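Local coordinates for autoinducer synthesis protein lasI (Pseudomonas aeruginosa, PDB 1RO5), which catalyses the synthesis of the quorum-sensing signal N-(3-oxododecanoyl)homoserine lactone from S-adenosyl-L-methionine and a fatty acyl group carried on acyl carrier protein, at residues H23-Q28 against F66-I71; L87-E92 against P164-G169; S160-H165 against A173-I178. One frame throughout, in Å; residues are numbered along the deposited sequence.

Contact 1 (H23-Q28 against F66-I71)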
ATOM      1  N   HIS A  23      -5.872   4.912  11.216  1.00 32.86           N
ATOM      2  CA  HIS A  23      -5.097   4.077  12.127  1.00 31.59           C
ATOM      3  C   HIS A  23      -6.100   3.116  12.851  1.00 32.55           C
ATOM      4  O   HIS A  23      -5.679   2.080  13.257  1.00 30.13           O
ATOM      5  CB  HIS A  23      -4.392   5.002  13.197  1.00 30.95           C
ATOM      6  CG  HIS A  23      -3.191   5.748  12.657  1.00 26.33           C
ATOM      7  ND1 HIS A  23      -2.088   5.094  12.246  1.00 22.61           N
ATOM      8  CD2 HIS A  23      -2.933   7.066  12.473  1.00 24.37           C
ATOM      9  CE1 HIS A  23      -1.162   5.963  11.841  1.00 24.82           C
ATOM     10  NE2 HIS A  23      -1.659   7.173  11.939  1.00 28.45           N
ATOM     11  N   LYS A  24      -7.369   3.527  13.055  1.00 31.92           N
ATOM     12  CA  LYS A  24      -8.360   2.635  13.661  1.00 35.20           C
ATOM     13  C   LYS A  24      -8.626   1.512  12.655  1.00 35.94           C
ATOM     14  O   LYS A  24      -8.656   0.389  13.052  1.00 39.11           O
ATOM     15  CB  LYS A  24      -9.719   3.298  13.998  1.00 33.55           C
ATOM     16  CG  LYS A  24      -9.765   4.375  15.024  1.00 43.14           C
ATOM     17  CD  LYS A  24     -10.368   3.976  16.357  1.00 58.99           C
ATOM     18  CE  LYS A  24     -10.557   5.220  17.330  1.00 67.99           C
ATOM     19  NZ  LYS A  24     -11.569   4.782  18.429  1.00 71.98           N
ATOM     20  N   LEU A  25      -8.823   1.842  11.382  1.00 35.79           N
ATOM     21  CA  LEU A  25      -8.970   0.861  10.299  1.00 36.51           C
ATOM     22  C   LEU A  25      -7.788  -0.053  10.252  1.00 33.56           C
ATOM     23  O   LEU A  25      -7.976  -1.228  10.125  1.00 35.48           O
ATOM     24  CB  LEU A  25      -9.185   1.504   8.919  1.00 33.90           C
ATOM     25  CG  LEU A  25      -9.348   0.555   7.759  1.00 37.59           C
ATOM     26  CD1 LEU A  25     -10.380  -0.555   8.063  1.00 39.24           C
ATOM     27  CD2 LEU A  25      -9.925   1.274   6.578  1.00 31.39           C
ATOM     28  N   ARG A  26      -6.568   0.466  10.378  1.00 32.58           N
ATOM     29  CA  ARG A  26      -5.400  -0.418  10.406  1.00 30.18           C
ATOM     30  C   ARG A  26      -5.416  -1.326  11.646  1.00 31.90           C
ATOM     31  O   ARG A  26      -4.926  -2.467  11.562  1.00 29.69           O
ATOM     32  CB  ARG A  26      -4.143   0.414  10.417  1.00 29.22           C
ATOM     33  CG  ARG A  26      -3.856   0.974   9.038  1.00 29.70           C
ATOM     34  CD  ARG A  26      -2.707   1.995   8.976  1.00 30.76           C
ATOM     35  NE  ARG A  26      -1.485   1.677   9.734  1.00 27.20           N
ATOM     36  CZ  ARG A  26      -0.415   2.495   9.892  1.00 25.59           C
ATOM     37  NH1 ARG A  26      -0.358   3.689   9.291  1.00 22.56           N
ATOM     38  NH2 ARG A  26       0.606   2.112  10.706  1.00 32.35           N
ATOM     39  N   ALA A  27      -5.886  -0.786  12.799  1.00 31.33           N
ATOM     40  CA  ALA A  27      -6.035  -1.658  13.974  1.00 35.74           C
ATOM     41  C   ALA A  27      -7.098  -2.774  13.748  1.00 39.38           C
ATOM     42  O   ALA A  27      -6.873  -3.926  14.148  1.00 38.94           O
ATOM     43  CB  ALA A  27      -6.370  -0.874  15.249  1.00 32.48           C
ATOM     44  N   GLN A  28      -8.220  -2.431  13.098  1.00 40.19           N
ATOM     45  CA  GLN A  28      -9.252  -3.403  12.861  1.00 44.82           C
ATOM     46  C   GLN A  28      -8.688  -4.498  11.973  1.00 45.78           C
ATOM     47  O   GLN A  28      -8.939  -5.698  12.204  1.00 46.77           O
ATOM     48  CB  GLN A  28     -10.520  -2.746  12.261  1.00 46.28           C
ATOM     49  CG  GLN A  28     -11.209  -1.703  13.253  1.00 51.86           C
ATOM     50  CD  GLN A  28     -12.474  -1.068  12.650  1.00 63.42           C
ATOM     51  OE1 GLN A  28     -12.460  -0.185  11.706  1.00 58.20           O
ATOM     52  NE2 GLN A  28     -13.600  -1.548  13.184  1.00 68.02           N
ATOM     53  N   PHE A  66     -12.773   3.614   4.171  1.00 43.34           N
ATOM     54  CA  PHE A  66     -12.956   2.152   3.948  1.00 42.49           C
ATOM     55  C   PHE A  66     -11.688   1.470   3.519  1.00 39.80           C
ATOM     56  O   PHE A  66     -11.681   0.260   3.390  1.00 41.96           O
ATOM     57  CB  PHE A  66     -14.081   1.873   2.873  1.00 44.03           C
ATOM     58  CG  PHE A  66     -15.419   2.087   3.421  1.00 50.96           C
ATOM     59  CD1 PHE A  66     -15.962   3.391   3.506  1.00 58.49           C
ATOM     60  CD2 PHE A  66     -16.158   1.016   3.989  1.00 61.97           C
ATOM     61  CE1 PHE A  66     -17.246   3.611   4.113  1.00 62.10           C
ATOM     62  CE2 PHE A  66     -17.467   1.244   4.616  1.00 62.80           C
ATOM     63  CZ  PHE A  66     -17.987   2.539   4.683  1.00 61.85           C
ATOM     64  N   GLY A  67     -10.606   2.192   3.227  1.00 36.88           N
ATOM     65  CA  GLY A  67      -9.391   1.515   2.785  1.00 34.58           C
ATOM     66  C   GLY A  67      -8.261   2.496   2.927  1.00 35.36           C
ATOM     67  O   GLY A  67      -8.471   3.718   2.846  1.00 37.30           O
ATOM     68  N   CYS A  68      -7.056   2.022   3.134  1.00 35.12           N
ATOM     69  CA  CYS A  68      -5.934   2.923   3.330  1.00 35.40           C
ATOM     70  C   CYS A  68      -4.662   2.190   3.034  1.00 35.54           C
ATOM     71  O   CYS A  68      -4.663   1.021   3.146  1.00 34.88           O
ATOM     72  CB  CYS A  68      -5.924   3.448   4.751  1.00 37.16           C
ATOM     73  SG  CYS A  68      -5.733   2.221   6.005  1.00 39.61           S
ATOM     74  N   TRP A  69      -3.603   2.894   2.624  1.00 34.80           N
ATOM     75  CA  TRP A  69      -2.373   2.335   2.218  1.00 34.98           C
ATOM     76  C   TRP A  69      -1.377   3.375   2.672  1.00 33.99           C
ATOM     77  O   TRP A  69      -1.665   4.577   2.668  1.00 34.25           O
ATOM     78  CB  TRP A  69      -2.372   2.348   0.715  0.50 37.43           C
ATOM     79  CG  TRP A  69      -2.484   1.036   0.164  0.50 45.80           C
ATOM     80  CD1 TRP A  69      -1.454   0.297  -0.325  0.50 55.71           C
ATOM     81  CD2 TRP A  69      -3.667   0.219   0.044  0.50 52.52           C
ATOM     82  NE1 TRP A  69      -1.914  -0.937  -0.737  0.50 60.87           N
ATOM     83  CE2 TRP A  69      -3.268  -1.006  -0.521  0.50 57.09           C
ATOM     84  CE3 TRP A  69      -5.022   0.399   0.361  0.50 57.11           C
ATOM     85  CZ2 TRP A  69      -4.171  -2.049  -0.781  0.50 61.45           C
ATOM     86  CZ3 TRP A  69      -5.931  -0.630   0.098  0.50 58.28           C
ATOM     87  CH2 TRP A  69      -5.497  -1.844  -0.451  0.50 61.55           C
ATOM     88  N   ARG A  70      -0.171   2.942   3.021  1.00 31.84           N
ATOM     89  CA  ARG A  70       0.898   3.860   3.423  1.00 29.03           C
ATOM     90  C   ARG A  70       2.018   3.738   2.367  1.00 29.37           C
ATOM     91  O   ARG A  70       2.299   2.634   1.859  1.00 32.27           O
ATOM     92  CB  ARG A  70       1.397   3.423   4.819  1.00 28.03           C
ATOM     93  CG  ARG A  70       2.610   4.228   5.259  1.00 24.44           C
ATOM     94  CD  ARG A  70       2.985   3.971   6.702  1.00 27.78           C
ATOM     95  NE  ARG A  70       3.547   2.622   7.040  1.00 25.69           N
ATOM     96  CZ  ARG A  70       3.719   2.218   8.334  1.00 31.96           C
ATOM     97  NH1 ARG A  70       3.367   3.032   9.350  1.00 24.59           N
ATOM     98  NH2 ARG A  70       4.260   1.005   8.609  1.00 26.54           N
ATOM     99  N   ILE A  71       2.686   4.835   2.101  1.00 29.82           N
ATOM    100  CA  ILE A  71       3.755   4.909   1.175  1.00 29.37           C
ATOM    101  C   ILE A  71       4.949   5.562   1.825  1.00 29.29           C
ATOM    102  O   ILE A  71       4.815   6.598   2.482  1.00 27.66           O
ATOM    103  CB  ILE A  71       3.382   5.845  -0.011  1.00 32.12           C
ATOM    104  CG1 ILE A  71       2.258   5.219  -0.819  1.00 33.92           C
ATOM    105  CG2 ILE A  71       4.574   5.956  -0.969  1.00 26.68           C
ATOM    106  CD1 ILE A  71       0.931   5.739  -0.416  1.00 32.34           C
TER
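Leu25 and Arg26 of helix 16-30 lie over Phe66, Gly67, Cys68 and Arg70 of strand 64-73, a helix-on-sheet layer of the alpha-beta-alpha sandwich in which helix and strand segments run nearly perpendicular, at 96°. The strand carries a classic beta bulge here, Phe66 and Gly67 both facing Ile59 of strand 55-61. The CB of Phe66 points away from the helix, and the residue meets it through its backbone: CD2 of Leu25 sits 3.5 Å from the carbonyl carbon C of Phe66. The same methyl is equally close to N of Gly67, placed there because Leu25 CG stands anti to the backbone N (chi1 -180°). At Cys68 the side chain turns toward the helix, and its SG rests 3.8 Å from Arg26 CG, with Leu25 CD2 on the fringe. Arg70 then extends to the end of Arg26. The two guanidinium planes stand 76° apart, and the charges are gathered round carboxylates: Asp50 forms salt bridges with both arginines, Glu45 binds Arg26 NE and Asp47 binds Arg70 NH1. These carboxylates would offset the positive charge where Arg26 NH2 approaches Arg70 NH1 to 3.2 Å.

Contact 2 (L87-E92 against P164-G169); sequences LLHGKE and PHLKIG
His89 turns one face of its imidazole to the pyrrolidine of Pro164, so that CD of the proline stands over the centre of the ring, 3.4 Å from its centroid and 10° off the normal. This is a CH-pi contact in which one ring face takes the proline methylene. The same histidine also donates from its rim: NE2 gives a hydrogen bond of 2.8 Å to the Pro164 carbonyl O. The donor lies in the carbonyl plane on a lone pair, but the bond is bent (148° at the hydrogen), and the oxygen is tilted 24° from the imidazole plane, consistent with one ring serving both the CH-pi contact and the carbonyl. With CG of His89 anti to the carbonyl carbon, the ring is carried from the type I' turn Leu88-Lys91 toward the other segment. Beside this polar grip lies an apolar one. Leu87 and Leu166 lie alongside, running in opposite senses, and CD2 of Leu87 touches CD1 of Leu166 at 3.6 Å, while CB and CG of Leu166 border the same methyl. The contact thus fastens the loop between helix 79-82 and strand 99-107 to the short edge strand 166-168, which pairs with strand 171-179; Leu87 reaches that longer strand too, packing on Ala175.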
ATOM      1  N   LEU A  87      13.017 -11.157   3.577  1.00 41.11           N
ATOM      2  CA  LEU A  87      12.302 -11.332   2.320  1.00 37.57           C
ATOM      3  C   LEU A  87      13.114 -10.801   1.155  1.00 38.15           C
ATOM      4  O   LEU A  87      12.739 -10.975  -0.028  1.00 36.03           O
ATOM      5  CB  LEU A  87      10.928 -10.703   2.375  1.00 36.88           C
ATOM      6  CG  LEU A  87       9.968 -11.397   3.368  1.00 41.24           C
ATOM      7  CD1 LEU A  87       8.562 -10.780   3.450  1.00 39.29           C
ATOM      8  CD2 LEU A  87       9.754 -12.836   3.071  1.00 39.01           C
ATOM      9  N   LEU A  88      14.194 -10.104   1.471  1.00 38.46           N
ATOM     10  CA  LEU A  88      15.140  -9.655   0.415  1.00 41.12           C
ATOM     11  C   LEU A  88      15.978 -10.837  -0.150  1.00 42.09           C
ATOM     12  O   LEU A  88      16.619 -10.693  -1.174  1.00 43.62           O
ATOM     13  CB  LEU A  88      16.128  -8.646   1.061  1.00 38.62           C
ATOM     14  CG  LEU A  88      15.531  -7.250   1.202  1.00 41.67           C
ATOM     15  CD1 LEU A  88      16.432  -6.315   1.987  1.00 37.08           C
ATOM     16  CD2 LEU A  88      15.149  -6.738  -0.291  1.00 34.41           C
ATOM     17  N   HIS A  89      16.051 -11.947   0.597  1.00 45.15           N
ATOM     18  CA  HIS A  89      16.895 -13.110   0.256  1.00 47.45           C
ATOM     19  C   HIS A  89      18.349 -12.689  -0.053  1.00 48.60           C
ATOM     20  O   HIS A  89      18.877 -13.019  -1.085  1.00 50.96           O
ATOM     21  CB  HIS A  89      16.199 -13.950  -0.856  1.00 45.15           C
ATOM     22  CG  HIS A  89      14.917 -14.561  -0.358  1.00 47.01           C
ATOM     23  ND1 HIS A  89      14.905 -15.611   0.561  1.00 44.14           N
ATOM     24  CD2 HIS A  89      13.622 -14.138  -0.470  1.00 39.90           C
ATOM     25  CE1 HIS A  89      13.657 -15.828   0.958  1.00 42.25           C
ATOM     26  NE2 HIS A  89      12.858 -14.996   0.296  1.00 43.82           N
ATOM     27  N   GLY A  90      18.921 -11.857   0.795  1.00 49.57           N
ATOM     28  CA  GLY A  90      20.292 -11.441   0.599  1.00 49.83           C
ATOM     29  C   GLY A  90      20.517 -10.417  -0.502  1.00 49.89           C
ATOM     30  O   GLY A  90      21.633  -9.887  -0.587  1.00 48.89           O
ATOM     31  N   LYS A  91      19.504 -10.101  -1.331  1.00 51.29           N
ATOM     32  CA  LYS A  91      19.622  -8.985  -2.303  1.00 49.68           C
ATOM     33  C   LYS A  91      19.677  -7.640  -1.618  1.00 51.78           C
ATOM     34  O   LYS A  91      19.387  -7.451  -0.373  1.00 52.23           O
ATOM     35  CB  LYS A  91      18.509  -8.998  -3.301  1.00 50.82           C
ATOM     36  CG  LYS A  91      18.187 -10.431  -3.720  1.00 55.00           C
ATOM     37  CD  LYS A  91      17.351 -10.562  -5.018  1.00 57.20           C
ATOM     38  CE  LYS A  91      17.305 -12.037  -5.467  1.00 58.36           C
ATOM     39  NZ  LYS A  91      16.569 -12.181  -6.803  1.00 65.73           N
ATOM     40  N   GLU A  92      20.132  -6.666  -2.366  1.00 51.82           N
ATOM     41  CA  GLU A  92      20.311  -5.410  -1.758  1.00 50.94           C
ATOM     42  C   GLU A  92      18.909  -4.725  -1.668  1.00 48.41           C
ATOM     43  O   GLU A  92      18.074  -4.877  -2.579  1.00 48.40           O
ATOM     44  CB  GLU A  92      21.244  -4.605  -2.654  1.00 54.17           C
ATOM     45  CG  GLU A  92      21.434  -3.168  -2.124  1.00 62.34           C
ATOM     46  CD  GLU A  92      22.585  -2.429  -2.810  1.00 73.35           C
ATOM     47  OE1 GLU A  92      22.518  -2.252  -4.084  1.00 73.83           O
ATOM     48  OE2 GLU A  92      23.521  -2.011  -2.065  1.00 73.58           O
ATOM     49  N   PRO A 164      11.709 -16.356  -2.501  1.00 46.13           N
ATOM     50  CA  PRO A 164      10.576 -17.206  -2.014  1.00 46.13           C
ATOM     51  C   PRO A 164       9.684 -16.500  -0.955  1.00 44.33           C
ATOM     52  O   PRO A 164      10.247 -15.739  -0.185  1.00 45.93           O
ATOM     53  CB  PRO A 164      11.256 -18.433  -1.337  1.00 45.10           C
ATOM     54  CG  PRO A 164      12.689 -18.457  -1.998  1.00 48.75           C
ATOM     55  CD  PRO A 164      13.046 -16.988  -2.439  1.00 46.00           C
ATOM     56  N   HIS A 165       8.377 -16.768  -0.900  1.00 41.25           N
ATOM     57  CA  HIS A 165       7.568 -16.348   0.215  1.00 39.52           C
ATOM     58  C   HIS A 165       8.010 -17.052   1.535  1.00 40.33           C
ATOM     59  O   HIS A 165       8.625 -18.118   1.475  1.00 39.53           O
ATOM     60  CB  HIS A 165       6.140 -16.674  -0.051  1.00 39.15           C
ATOM     61  CG  HIS A 165       5.909 -18.134  -0.262  1.00 41.01           C
ATOM     62  ND1 HIS A 165       5.887 -18.714  -1.521  1.00 48.35           N
ATOM     63  CD2 HIS A 165       5.700 -19.142   0.615  1.00 43.49           C
ATOM     64  CE1 HIS A 165       5.708 -20.025  -1.403  1.00 46.18           C
ATOM     65  NE2 HIS A 165       5.575 -20.305  -0.117  1.00 47.26           N
ATOM     66  N   LEU A 166       7.668 -16.475   2.704  1.00 38.92           N
ATOM     67  CA  LEU A 166       8.055 -16.989   4.020  1.00 41.27           C
ATOM     68  C   LEU A 166       6.837 -16.880   4.929  1.00 41.00           C
ATOM     69  O   LEU A 166       5.966 -16.057   4.695  1.00 42.04           O
ATOM     70  CB  LEU A 166       9.284 -16.230   4.629  1.00 39.62           C
ATOM     71  CG  LEU A 166      10.669 -16.341   3.972  1.00 44.74           C
ATOM     72  CD1 LEU A 166      11.712 -15.367   4.673  1.00 40.12           C
ATOM     73  CD2 LEU A 166      11.253 -17.894   4.011  1.00 37.88           C
ATOM     74  N   LYS A 167       6.750 -17.749   5.908  1.00 40.56           N
ATOM     75  CA  LYS A 167       5.674 -17.689   6.841  1.00 42.11           C
ATOM     76  C   LYS A 167       5.906 -16.489   7.771  1.00 42.87           C
ATOM     77  O   LYS A 167       6.864 -16.454   8.563  1.00 41.77           O
ATOM     78  CB  LYS A 167       5.522 -19.009   7.617  1.00 43.52           C
ATOM     79  CG  LYS A 167       4.421 -19.099   8.752  1.00 49.00           C
ATOM     80  CD  LYS A 167       4.908 -20.003   9.924  1.00 55.16           C
ATOM     81  CE  LYS A 167       3.965 -19.969  11.208  1.00 61.16           C
ATOM     82  NZ  LYS A 167       4.189 -18.860  12.335  1.00 60.28           N
ATOM     83  N   ILE A 168       5.035 -15.491   7.660  1.00 41.87           N
ATOM     84  CA  ILE A 168       5.093 -14.422   8.645  1.00 42.44           C
ATOM     85  C   ILE A 168       3.805 -14.428   9.415  1.00 39.25           C
ATOM     86  O   ILE A 168       2.730 -14.181   8.840  1.00 36.93           O
ATOM     87  CB  ILE A 168       5.333 -13.035   7.983  1.00 42.99           C
ATOM     88  CG1 ILE A 168       6.536 -13.050   7.027  1.00 47.40           C
ATOM     89  CG2 ILE A 168       5.665 -12.022   9.046  1.00 45.94           C
ATOM     90  CD1 ILE A 168       7.731 -13.272   7.667  1.00 51.84           C
ATOM     91  N   GLY A 169       3.903 -14.695  10.724  1.00 40.11           N
ATOM     92  CA  GLY A 169       2.710 -14.896  11.563  1.00 36.91           C
ATOM     93  C   GLY A 169       1.902 -16.084  11.020  1.00 40.53           C
ATOM     94  O   GLY A 169       2.436 -17.210  10.851  1.00 39.82           O
TER

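Contact 3 (S160-H165 against A173-I178); sequences SRFGPH and AVALRI
Ser160 and Arg177 form an antiparallel hydrogen-bonded pair in which backbone and side chain are both engaged. Ser160 N donates to Arg177 O at 3.1 Å, and Arg177 N returns a bond to Ser160 O at 2.8 Å. The side chains add a third link: Arg177 NE points at Ser160 OG over 3.1 Å, nearly straight at 164°, with the hydroxyl oxygen in the guanidinium plane. A water also bridges here, donating to Arg177 O and meeting Ser160 OG weakly.

One step on, Arg161 and Leu176 make a non-hydrogen-bonded pair. Beyond it Phe162 N donates to Ala175 O (3.1 Å), an acceptor also approached by Arg161 CA in a CA-H...O contact. The Phe162 ring turns one face to Arg177, whose CZ stands 4.3 Å from the ring centroid in a cation-pi contact; NH1 leans over the rim, and the two planes are 46° apart. Arg177 CG lies between its backbone N and carbonyl carbon (chi1 60°), and the extended chain beyond it carries the guanidinium back over the ring. Past Phe162 the loop draws off from strand 171-179, and a second water spans the gap, accepting from Ala175 N and donating weakly to Gly163 O. On the face of Arg161 and Leu176, CG2 of Val174 lies over one face of the Arg161 guanidinium, toward its rim. That group is held by a salt bridge from NH2 to Glu149 of helix 146-154, with a weak bond from NH1 to His165 ND1.

The arrangement is antiparallel pairing interrupted by the 162-165 loop: a water bridges the break, and the chain then returns to the same strand 171-179, at the margin of the mixed sheet of this alpha-beta-alpha sandwich.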
ATOM      1  N   SER A 160       7.029  -8.864  -9.715  1.00 43.50           N
ATOM      2  CA  SER A 160       8.001  -9.923  -9.616  1.00 42.91           C
ATOM      3  C   SER A 160       8.342  -9.918  -8.136  1.00 42.32           C
ATOM      4  O   SER A 160       7.980  -8.980  -7.468  1.00 43.32           O
ATOM      5  CB  SER A 160       9.181  -9.645 -10.528  1.00 44.58           C
ATOM      6  OG  SER A 160      10.206  -8.883  -9.882  1.00 50.03           O
ATOM      7  N   ARG A 161       8.926 -10.979  -7.639  1.00 39.76           N
ATOM      8  CA  ARG A 161       9.240 -11.140  -6.283  1.00 41.41           C
ATOM      9  C   ARG A 161      10.771 -11.157  -6.081  1.00 42.76           C
ATOM     10  O   ARG A 161      11.537 -11.425  -6.993  1.00 44.04           O
ATOM     11  CB  ARG A 161       8.465 -12.413  -5.712  1.00 42.71           C
ATOM     12  CG  ARG A 161       9.156 -13.688  -5.623  1.00 45.74           C
ATOM     13  CD  ARG A 161       8.311 -15.082  -5.847  1.00 45.96           C
ATOM     14  NE  ARG A 161       6.958 -15.179  -5.322  1.00 46.40           N
ATOM     15  CZ  ARG A 161       6.492 -16.205  -4.571  1.00 48.57           C
ATOM     16  NH1 ARG A 161       7.324 -17.162  -4.201  1.00 50.56           N
ATOM     17  NH2 ARG A 161       5.207 -16.263  -4.119  1.00 42.13           N
ATOM     18  N   PHE A 162      11.231 -10.726  -4.915  1.00 42.42           N
ATOM     19  CA  PHE A 162      12.635 -10.721  -4.550  1.00 41.44           C
ATOM     20  C   PHE A 162      13.182 -12.151  -4.293  1.00 43.64           C
ATOM     21  O   PHE A 162      14.390 -12.408  -4.422  1.00 45.62           O
ATOM     22  CB  PHE A 162      12.818  -9.850  -3.260  1.00 39.02           C
ATOM     23  CG  PHE A 162      12.835  -8.369  -3.554  1.00 37.69           C
ATOM     24  CD1 PHE A 162      11.626  -7.696  -3.743  1.00 35.54           C
ATOM     25  CD2 PHE A 162      14.063  -7.655  -3.775  1.00 34.26           C
ATOM     26  CE1 PHE A 162      11.583  -6.288  -3.953  1.00 34.00           C
ATOM     27  CE2 PHE A 162      14.051  -6.278  -4.100  1.00 36.08           C
ATOM     28  CZ  PHE A 162      12.826  -5.572  -4.176  1.00 35.08           C
ATOM     29  N   GLY A 163      12.330 -13.055  -3.821  1.00 42.70           N
ATOM     30  CA  GLY A 163      12.729 -14.378  -3.496  1.00 43.31           C
ATOM     31  C   GLY A 163      11.494 -15.154  -3.018  1.00 45.88           C
ATOM     32  O   GLY A 163      10.359 -14.707  -3.120  1.00 45.93           O
ATOM     33  N   PRO A 164      11.709 -16.356  -2.501  1.00 46.13           N
ATOM     34  CA  PRO A 164      10.576 -17.206  -2.014  1.00 46.13           C
ATOM     35  C   PRO A 164       9.684 -16.500  -0.955  1.00 44.33           C
ATOM     36  O   PRO A 164      10.247 -15.739  -0.185  1.00 45.93           O
ATOM     37  CB  PRO A 164      11.256 -18.433  -1.337  1.00 45.10           C
ATOM     38  CG  PRO A 164      12.689 -18.457  -1.998  1.00 48.75           C
ATOM     39  CD  PRO A 164      13.046 -16.988  -2.439  1.00 46.00           C
ATOM     40  N   HIS A 165       8.377 -16.768  -0.900  1.00 41.25           N
ATOM     41  CA  HIS A 165       7.568 -16.348   0.215  1.00 39.52           C
ATOM     42  C   HIS A 165       8.010 -17.052   1.535  1.00 40.33           C
ATOM     43  O   HIS A 165       8.625 -18.118   1.475  1.00 39.53           O
ATOM     44  CB  HIS A 165       6.140 -16.674  -0.051  1.00 39.15           C
ATOM     45  CG  HIS A 165       5.909 -18.134  -0.262  1.00 41.01           C
ATOM     46  ND1 HIS A 165       5.887 -18.714  -1.521  1.00 48.35           N
ATOM     47  CD2 HIS A 165       5.700 -19.142   0.615  1.00 43.49           C
ATOM     48  CE1 HIS A 165       5.708 -20.025  -1.403  1.00 46.18           C
ATOM     49  NE2 HIS A 165       5.575 -20.305  -0.117  1.00 47.26           N
ATOM     50  N   ALA A 173       4.070 -14.689   3.355  1.00 34.65           N
ATOM     51  CA  ALA A 173       4.329 -13.287   2.947  1.00 34.06           C
ATOM     52  C   ALA A 173       5.399 -13.307   1.900  1.00 34.20           C
ATOM     53  O   ALA A 173       6.195 -14.216   1.908  1.00 34.69           O
ATOM     54  CB  ALA A 173       4.806 -12.501   4.128  1.00 31.48           C
ATOM     55  N   VAL A 174       5.460 -12.301   1.026  1.00 33.83           N
ATOM     56  CA  VAL A 174       6.485 -12.205   0.042  1.00 32.32           C
ATOM     57  C   VAL A 174       6.763 -10.720  -0.180  1.00 33.30           C
ATOM     58  O   VAL A 174       5.868  -9.901   0.026  1.00 34.00           O
ATOM     59  CB  VAL A 174       5.916 -12.885  -1.280  1.00 34.50           C
ATOM     60  CG1 VAL A 174       4.461 -12.288  -1.694  1.00 30.87           C
ATOM     61  CG2 VAL A 174       6.912 -12.893  -2.433  1.00 29.71           C
ATOM     62  N   ALA A 175       7.973 -10.355  -0.634  1.00 33.94           N
ATOM     63  CA  ALA A 175       8.360  -9.006  -1.079  1.00 32.79           C
ATOM     64  C   ALA A 175       8.196  -8.924  -2.576  1.00 35.29           C
ATOM     65  O   ALA A 175       8.799  -9.727  -3.327  1.00 35.56           O
ATOM     66  CB  ALA A 175       9.865  -8.705  -0.771  1.00 33.51           C
ATOM     67  N   LEU A 176       7.429  -7.925  -3.030  1.00 34.06           N
ATOM     68  CA  LEU A 176       7.211  -7.760  -4.414  1.00 33.19           C
ATOM     69  C   LEU A 176       7.849  -6.487  -4.980  1.00 34.12           C
ATOM     70  O   LEU A 176       7.902  -5.477  -4.313  1.00 33.89           O
ATOM     71  CB  LEU A 176       5.699  -7.655  -4.583  1.00 31.28           C
ATOM     72  CG  LEU A 176       4.891  -8.870  -4.163  1.00 32.28           C
ATOM     73  CD1 LEU A 176       3.488  -8.475  -4.474  1.00 32.64           C
ATOM     74  CD2 LEU A 176       5.230 -10.167  -4.925  1.00 39.50           C
ATOM     75  N   ARG A 177       8.267  -6.520  -6.237  1.00 36.28           N
ATOM     76  CA  ARG A 177       8.479  -5.273  -7.007  1.00 40.24           C
ATOM     77  C   ARG A 177       7.451  -5.024  -8.095  1.00 39.80           C
ATOM     78  O   ARG A 177       7.170  -5.937  -8.818  1.00 41.60           O
ATOM     79  CB  ARG A 177       9.957  -5.007  -7.406  1.00 41.90           C
ATOM     80  CG  ARG A 177      10.615  -5.925  -8.202  1.00 50.39           C
ATOM     81  CD  ARG A 177      12.173  -6.043  -7.990  1.00 54.21           C
ATOM     82  NE  ARG A 177      12.547  -7.458  -8.356  1.00 55.66           N
ATOM     83  CZ  ARG A 177      13.620  -8.124  -7.926  1.00 59.88           C
ATOM     84  NH1 ARG A 177      14.487  -7.482  -7.114  1.00 55.36           N
ATOM     85  NH2 ARG A 177      13.832  -9.433  -8.330  1.00 60.56           N
ATOM     86  N   ILE A 178       6.762  -3.873  -8.103  1.00 39.41           N
ATOM     87  CA  ILE A 178       5.657  -3.676  -9.000  1.00 39.50           C
ATOM     88  C   ILE A 178       6.216  -2.597  -9.912  1.00 40.67           C
ATOM     89  O   ILE A 178       6.306  -1.443  -9.463  1.00 41.87           O
ATOM     90  CB  ILE A 178       4.456  -3.040  -8.360  1.00 39.46           C
ATOM     91  CG1 ILE A 178       3.653  -3.956  -7.458  1.00 43.54           C
ATOM     92  CG2 ILE A 178       3.361  -2.822  -9.398  1.00 39.96           C
ATOM     93  CD1 ILE A 178       4.091  -4.077  -6.141  1.00 49.77           C
TER
HETATM   94  O   HOH W   1       8.581  -6.728 -11.469  1.00 54.39           O
HETATM   95  O   HOH W   2      10.319 -12.233  -1.010  1.00 33.49           O

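Along the chain contact 1 closes first; contact 2 opens next at Leu87, and contact 3 begins near where contact 2 ends, the two sharing Pro164 and His165. Their centres are only about 7 Å apart, and they touch where Leu166 O meets Ala173 N in a probable hydrogen bond. Strands 158-161 and 166-168, successive in the chain, both pair with strand 171-179. Contact 1 lies across the chain's centre from contact 3, their centres about 22 Å apart, and about 24 Å from contact 2. All three reach the same mixed sheet, strand 64-73 connecting to strand 171-179 through strands 99-107 and 139-145. Helix 16-30 therefore packs on one part of this sheet, while contacts 2 and 3 lie round strand 171-179.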